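Putative (Helicobacter pylori, PDB 4O8S) belongs to the nucleotidyltransferase superfamily and probably transfers a nucleotide to a substrate not yet identified, as expected of an AbiEii-like protein. Local coordinates at residues 29-41 and 148-160. Numbering follows the deposited sequence.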
loop_
_atom_site.group_PDB
_atom_site.type_symbol
_atom_site.label_atom_id
_atom_site.label_comp_id
_atom_site.label_asym_id
_atom_site.label_seq_id
_atom_site.Cartn_x
_atom_site.Cartn_y
_atom_site.Cartn_z
ATOM N N GLY A 29 -0.582 -0.231 3.480
ATOM C CA GLY A 29 -0.603 0.563 2.273
ATOM C C GLY A 29 0.197 0.033 1.109
ATOM O O GLY A 29 0.343 -1.196 0.912
ATOM N N GLU A 30 0.743 0.971 0.343
ATOM C CA GLU A 30 1.310 0.655 -0.958
ATOM C C GLU A 30 2.536 -0.214 -0.884
ATOM O O GLU A 30 2.704 -1.148 -1.676
ATOM C CB GLU A 30 1.591 1.957 -1.712
ATOM C CG GLU A 30 0.268 2.623 -2.051
ATOM C CD GLU A 30 0.400 4.073 -2.464
ATOM O OE1 GLU A 30 1.533 4.520 -2.780
ATOM O OE2 GLU A 30 -0.651 4.755 -2.495
ATOM N N THR A 31 3.411 0.083 0.061
ATOM C CA THR A 31 4.646 -0.676 0.137
ATOM C C THR A 31 4.397 -2.055 0.755
ATOM O O THR A 31 5.196 -2.972 0.560
ATOM C CB THR A 31 5.767 0.152 0.808
ATOM O OG1 THR A 31 5.976 1.350 0.021
ATOM C CG2 THR A 31 7.096 -0.629 0.895
ATOM N N ALA A 32 3.273 -2.223 1.452
ATOM C CA ALA A 32 2.874 -3.569 1.900
ATOM C C ALA A 32 2.519 -4.405 0.677
ATOM O O ALA A 32 2.956 -5.555 0.533
ATOM C CB ALA A 32 1.684 -3.495 2.830
ATOM N N LEU A 33 1.759 -3.813 -0.233
ATOM C CA LEU A 33 1.465 -4.487 -1.503
ATOM C C LEU A 33 2.745 -4.844 -2.277
ATOM O O LEU A 33 2.871 -5.955 -2.823
ATOM C CB LEU A 33 0.539 -3.632 -2.356
ATOM C CG LEU A 33 -0.879 -3.462 -1.813
ATOM C CD1 LEU A 33 -1.659 -2.500 -2.693
ATOM C CD2 LEU A 33 -1.606 -4.813 -1.733
ATOM N N TYR A 34 3.711 -3.928 -2.288
ATOM C CA TYR A 34 4.947 -4.151 -3.033
ATOM C C TYR A 34 5.877 -5.211 -2.438
ATOM O O TYR A 34 6.401 -6.050 -3.177
ATOM C CB TYR A 34 5.718 -2.842 -3.213
ATOM C CG TYR A 34 7.024 -3.026 -3.949
ATOM C CD1 TYR A 34 7.040 -3.322 -5.313
ATOM C CD2 TYR A 34 8.242 -2.914 -3.290
ATOM C CE1 TYR A 34 8.242 -3.490 -6.006
ATOM C CE2 TYR A 34 9.455 -3.086 -3.975
ATOM C CZ TYR A 34 9.441 -3.377 -5.336
ATOM O OH TYR A 34 10.623 -3.550 -6.031
ATOM N N LEU A 35 6.095 -5.162 -1.121
ATOM C CA LEU A 35 7.038 -6.070 -0.466
ATOM C C LEU A 35 6.371 -7.408 -0.138
ATOM O O LEU A 35 7.028 -8.443 -0.076
ATOM C CB LEU A 35 7.563 -5.459 0.835
ATOM C CG LEU A 35 8.505 -4.253 0.716
ATOM C CD1 LEU A 35 8.975 -3.786 2.090
ATOM C CD2 LEU A 35 9.697 -4.605 -0.164
ATOM N N GLY A 36 5.067 -7.370 0.100
ATOM C CA GLY A 36 4.364 -8.551 0.556
ATOM C C GLY A 36 3.487 -9.248 -0.475
ATOM O O GLY A 36 3.308 -10.464 -0.396
ATOM N N TYR A 37 2.938 -8.509 -1.436
ATOM C CA TYR A 37 1.897 -9.113 -2.257
ATOM C C TYR A 37 2.111 -9.075 -3.767
ATOM O O TYR A 37 1.180 -9.369 -4.526
ATOM C CB TYR A 37 0.538 -8.526 -1.890
ATOM C CG TYR A 37 0.157 -8.746 -0.433
ATOM C CD1 TYR A 37 -0.169 -10.019 0.035
ATOM C CD2 TYR A 37 0.115 -7.681 0.469
ATOM C CE1 TYR A 37 -0.530 -10.225 1.364
ATOM C CE2 TYR A 37 -0.247 -7.871 1.801
ATOM C CZ TYR A 37 -0.569 -9.142 2.242
ATOM O OH TYR A 37 -0.942 -9.354 3.552
ATOM N N GLY A 38 3.313 -8.717 -4.204
ATOM C CA GLY A 38 3.650 -8.792 -5.618
ATOM C C GLY A 38 3.177 -7.645 -6.500
ATOM O O GLY A 38 3.045 -7.797 -7.726
ATOM N N LEU A 39 2.916 -6.485 -5.902
ATOM C CA LEU A 39 2.501 -5.330 -6.695
ATOM C C LEU A 39 3.511 -5.070 -7.822
ATOM O O LEU A 39 4.725 -5.081 -7.585
ATOM C CB LEU A 39 2.399 -4.084 -5.797
ATOM C CG LEU A 39 1.961 -2.774 -6.463
ATOM C CD1 LEU A 39 0.521 -2.845 -6.920
ATOM C CD2 LEU A 39 2.143 -1.601 -5.473
ATOM N N ASN A 40 3.027 -4.817 -9.037
ATOM C CA ASN A 40 3.936 -4.661 -10.176
ATOM C C ASN A 40 4.215 -3.201 -10.565
ATOM O O ASN A 40 4.287 -2.858 -11.750
ATOM C CB ASN A 40 3.443 -5.467 -11.392
ATOM C CG ASN A 40 2.077 -5.034 -11.851
ATOM O OD1 ASN A 40 1.263 -4.548 -11.053
ATOM N ND2 ASN A 40 1.813 -5.183 -13.146
ATOM N N ARG A 41 4.353 -2.343 -9.557
ATOM C CA ARG A 41 4.920 -1.008 -9.751
ATOM C C ARG A 41 5.757 -0.806 -8.506
ATOM O O ARG A 41 5.537 -1.486 -7.496
ATOM C CB ARG A 41 3.820 0.054 -9.843
ATOM C CG ARG A 41 3.034 0.265 -8.540
ATOM C CD ARG A 41 2.139 1.505 -8.630
ATOM N NE ARG A 41 1.395 1.759 -7.395
ATOM C CZ ARG A 41 1.915 2.389 -6.341
ATOM N NH1 ARG A 41 3.170 2.816 -6.393
ATOM N NH2 ARG A 41 1.188 2.593 -5.239
ATOM N N ARG A 148 -2.248 6.190 -8.429
ATOM C CA ARG A 148 -1.797 4.970 -7.760
ATOM C C ARG A 148 -2.946 4.215 -7.129
ATOM O O ARG A 148 -2.911 2.984 -7.066
ATOM C CB ARG A 148 -0.767 5.303 -6.686
ATOM C CG ARG A 148 0.565 5.719 -7.259
ATOM C CD ARG A 148 1.439 6.437 -6.226
ATOM N NE ARG A 148 2.545 7.118 -6.898
ATOM C CZ ARG A 148 3.603 7.649 -6.280
ATOM N NH1 ARG A 148 3.732 7.575 -4.954
ATOM N NH2 ARG A 148 4.540 8.252 -7.001
ATOM N N ASP A 149 -3.959 4.938 -6.653
ATOM C CA ASP A 149 -5.105 4.284 -6.042
ATOM C C ASP A 149 -5.824 3.412 -7.076
ATOM O O ASP A 149 -6.285 2.302 -6.775
ATOM C CB ASP A 149 -6.062 5.322 -5.460
ATOM C CG ASP A 149 -5.455 6.081 -4.285
ATOM O OD1 ASP A 149 -4.493 5.555 -3.678
ATOM O OD2 ASP A 149 -5.937 7.201 -3.976
ATOM N N LEU A 150 -5.916 3.922 -8.300
ATOM C CA LEU A 150 -6.559 3.179 -9.377
ATOM C C LEU A 150 -5.723 1.970 -9.780
ATOM O O LEU A 150 -6.248 0.858 -9.899
ATOM C CB LEU A 150 -6.780 4.086 -10.589
ATOM C CG LEU A 150 -7.443 3.397 -11.781
ATOM C CD1 LEU A 150 -8.773 2.766 -11.382
ATOM C CD2 LEU A 150 -7.652 4.389 -12.907
ATOM N N PHE A 151 -4.426 2.188 -9.981
ATOM C CA PHE A 151 -3.516 1.107 -10.334
ATOM C C PHE A 151 -3.615 -0.017 -9.307
ATOM O O PHE A 151 -3.742 -1.206 -9.646
ATOM C CB PHE A 151 -2.082 1.629 -10.327
ATOM C CG PHE A 151 -1.062 0.615 -10.790
ATOM C CD1 PHE A 151 -0.572 -0.360 -9.919
ATOM C CD2 PHE A 151 -0.588 0.640 -12.103
ATOM C CE1 PHE A 151 0.373 -1.304 -10.349
ATOM C CE2 PHE A 151 0.350 -0.304 -12.553
ATOM C CZ PHE A 151 0.834 -1.275 -11.671
ATOM N N ASP A 152 -3.523 0.366 -8.039
ATOM C CA ASP A 152 -3.493 -0.618 -6.969
ATOM C C ASP A 152 -4.807 -1.359 -6.822
ATOM O O ASP A 152 -4.807 -2.589 -6.637
ATOM C CB ASP A 152 -3.091 0.030 -5.647
ATOM C CG ASP A 152 -1.736 0.698 -5.724
ATOM O OD1 ASP A 152 -0.961 0.353 -6.636
ATOM O OD2 ASP A 152 -1.444 1.567 -4.872
ATOM N N LEU A 153 -5.925 -0.633 -6.904
ATOM C CA LEU A 153 -7.237 -1.275 -6.789
ATOM C C LEU A 153 -7.490 -2.234 -7.953
ATOM O O LEU A 153 -8.096 -3.290 -7.772
ATOM C CB LEU A 153 -8.366 -0.244 -6.691
ATOM C CG LEU A 153 -8.557 0.346 -5.283
ATOM C CD1 LEU A 153 -9.648 1.414 -5.301
ATOM C CD2 LEU A 153 -8.909 -0.764 -4.301
ATOM N N HIS A 154 -7.015 -1.857 -9.140
ATOM C CA HIS A 154 -7.091 -2.719 -10.313
ATOM C C HIS A 154 -6.246 -3.975 -10.085
ATOM O O HIS A 154 -6.701 -5.085 -10.342
ATOM C CB HIS A 154 -6.619 -1.943 -11.545
ATOM C CG HIS A 154 -6.447 -2.787 -12.766
ATOM N ND1 HIS A 154 -5.276 -3.466 -13.042
ATOM C CD2 HIS A 154 -7.290 -3.052 -13.795
ATOM C CE1 HIS A 154 -5.411 -4.120 -14.184
ATOM N NE2 HIS A 154 -6.624 -3.885 -14.660
ATOM N N PHE A 155 -5.023 -3.792 -9.579
ATOM C CA PHE A 155 -4.141 -4.906 -9.250
ATOM C C PHE A 155 -4.810 -5.847 -8.258
ATOM O O PHE A 155 -4.723 -7.089 -8.381
ATOM C CB PHE A 155 -2.848 -4.369 -8.624
ATOM C CG PHE A 155 -1.991 -5.433 -7.992
ATOM C CD1 PHE A 155 -1.116 -6.193 -8.770
ATOM C CD2 PHE A 155 -2.064 -5.688 -6.620
ATOM C CE1 PHE A 155 -0.339 -7.183 -8.203
ATOM C CE2 PHE A 155 -1.286 -6.694 -6.039
ATOM C CZ PHE A 155 -0.412 -7.441 -6.830
ATOM N N LEU A 156 -5.449 -5.259 -7.249
ATOM C CA LEU A 156 -6.118 -6.038 -6.212
ATOM C C LEU A 156 -7.323 -6.811 -6.762
ATOM O O LEU A 156 -7.480 -7.990 -6.476
ATOM C CB LEU A 156 -6.544 -5.120 -5.057
ATOM C CG LEU A 156 -5.334 -4.711 -4.190
ATOM C CD1 LEU A 156 -5.671 -3.518 -3.331
ATOM C CD2 LEU A 156 -4.886 -5.877 -3.299
ATOM N N ALA A 157 -8.175 -6.149 -7.538
ATOM C CA ALA A 157 -9.333 -6.820 -8.124
ATOM C C ALA A 157 -8.898 -7.936 -9.075
ATOM O O ALA A 157 -9.545 -8.991 -9.163
ATOM C CB ALA A 157 -10.214 -5.806 -8.861
ATOM N N LYS A 158 -7.797 -7.711 -9.784
ATOM C CA LYS A 158 -7.333 -8.673 -10.779
ATOM C C LYS A 158 -6.671 -9.899 -10.150
ATOM O O LYS A 158 -6.885 -11.027 -10.602
ATOM C CB LYS A 158 -6.350 -7.996 -11.746
ATOM C CG LYS A 158 -6.008 -8.822 -13.003
ATOM C CD LYS A 158 -4.965 -8.098 -13.865
ATOM C CE LYS A 158 -4.677 -8.850 -15.166
ATOM N NZ LYS A 158 -5.504 -8.339 -16.306
ATOM N N HIS A 159 -5.849 -9.686 -9.123
ATOM C CA HIS A 159 -5.043 -10.781 -8.589
ATOM C C HIS A 159 -5.479 -11.269 -7.215
ATOM O O HIS A 159 -5.051 -12.344 -6.765
ATOM C CB HIS A 159 -3.572 -10.380 -8.544
ATOM C CG HIS A 159 -3.015 -10.008 -9.879
ATOM N ND1 HIS A 159 -2.672 -10.948 -10.830
ATOM C CD2 HIS A 159 -2.752 -8.798 -10.433
ATOM C CE1 HIS A 159 -2.206 -10.333 -11.905
ATOM N NE2 HIS A 159 -2.249 -9.028 -11.691
ATOM N N TYR A 160 -6.316 -10.495 -6.533
ATOM C CA TYR A 160 -6.722 -10.910 -5.192
ATOM C C TYR A 160 -8.225 -10.829 -4.997
ATOM O O TYR A 160 -8.697 -10.447 -3.921
ATOM C CB TYR A 160 -6.002 -10.070 -4.135
ATOM C CG TYR A 160 -4.527 -10.352 -4.064
ATOM C CD1 TYR A 160 -4.040 -11.387 -3.277
ATOM C CD2 TYR A 160 -3.617 -9.590 -4.783
ATOM C CE1 TYR A 160 -2.682 -11.656 -3.206
ATOM C CE2 TYR A 160 -2.253 -9.853 -4.718
ATOM C CZ TYR A 160 -1.799 -10.893 -3.932
ATOM O OH TYR A 160 -0.446 -11.169 -3.849
HETATM O O HOH W 1 1.679 7.086 -2.716
HETATM O O HOH W 2 -1.957 6.980 -3.343
#
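R41 and D152 form a bidentate salt bridge, R41 NE bonding D152 OD1 at 2.8 Å and R41 NH2 bonding D152 OD2 at 2.8 Å; each oxygen offers its syn lone pair, and the NH2 bond is nearly straight at 171°. That NH2 also donates to E30 OE1, 3.1 Å away, meeting it from above the carboxylate plane; E30 thus completes a three-residue salt-bridge network whose three bonds fix the guanidinium's rotation. R148 CG lies over the centre of one guanidinium face, and L39 CD2 over the opposite face, toward its rim. Extended from CG to NE, the R41 chain runs across one face of the F151 ring, with CD 3.9 Å from the ring centroid. A second CH-pi contact sets L39 CA over the F155 ring, while L39 CD1 touches the F151 edge, 3.8 Å from CE1. At the far end Y160 OH donates to Y37 O, and the Y37 ring turns its edge toward the face of the Y160 ring in an offset edge-to-face pair, planes 80° apart. In the second shell, one water bridges E30 OE1 to R148 NH1, another E30 OE2 to D149 OD1. K133 forms salt bridges with E30, D149 and D152, which would offset their clustered negative charge; D193 pairs with R148. The contact joins helix 29-36 and its following loop to helix 147-159, beside helix 126-139 and strand 121-124, whose A124 O bonds Y37 OH.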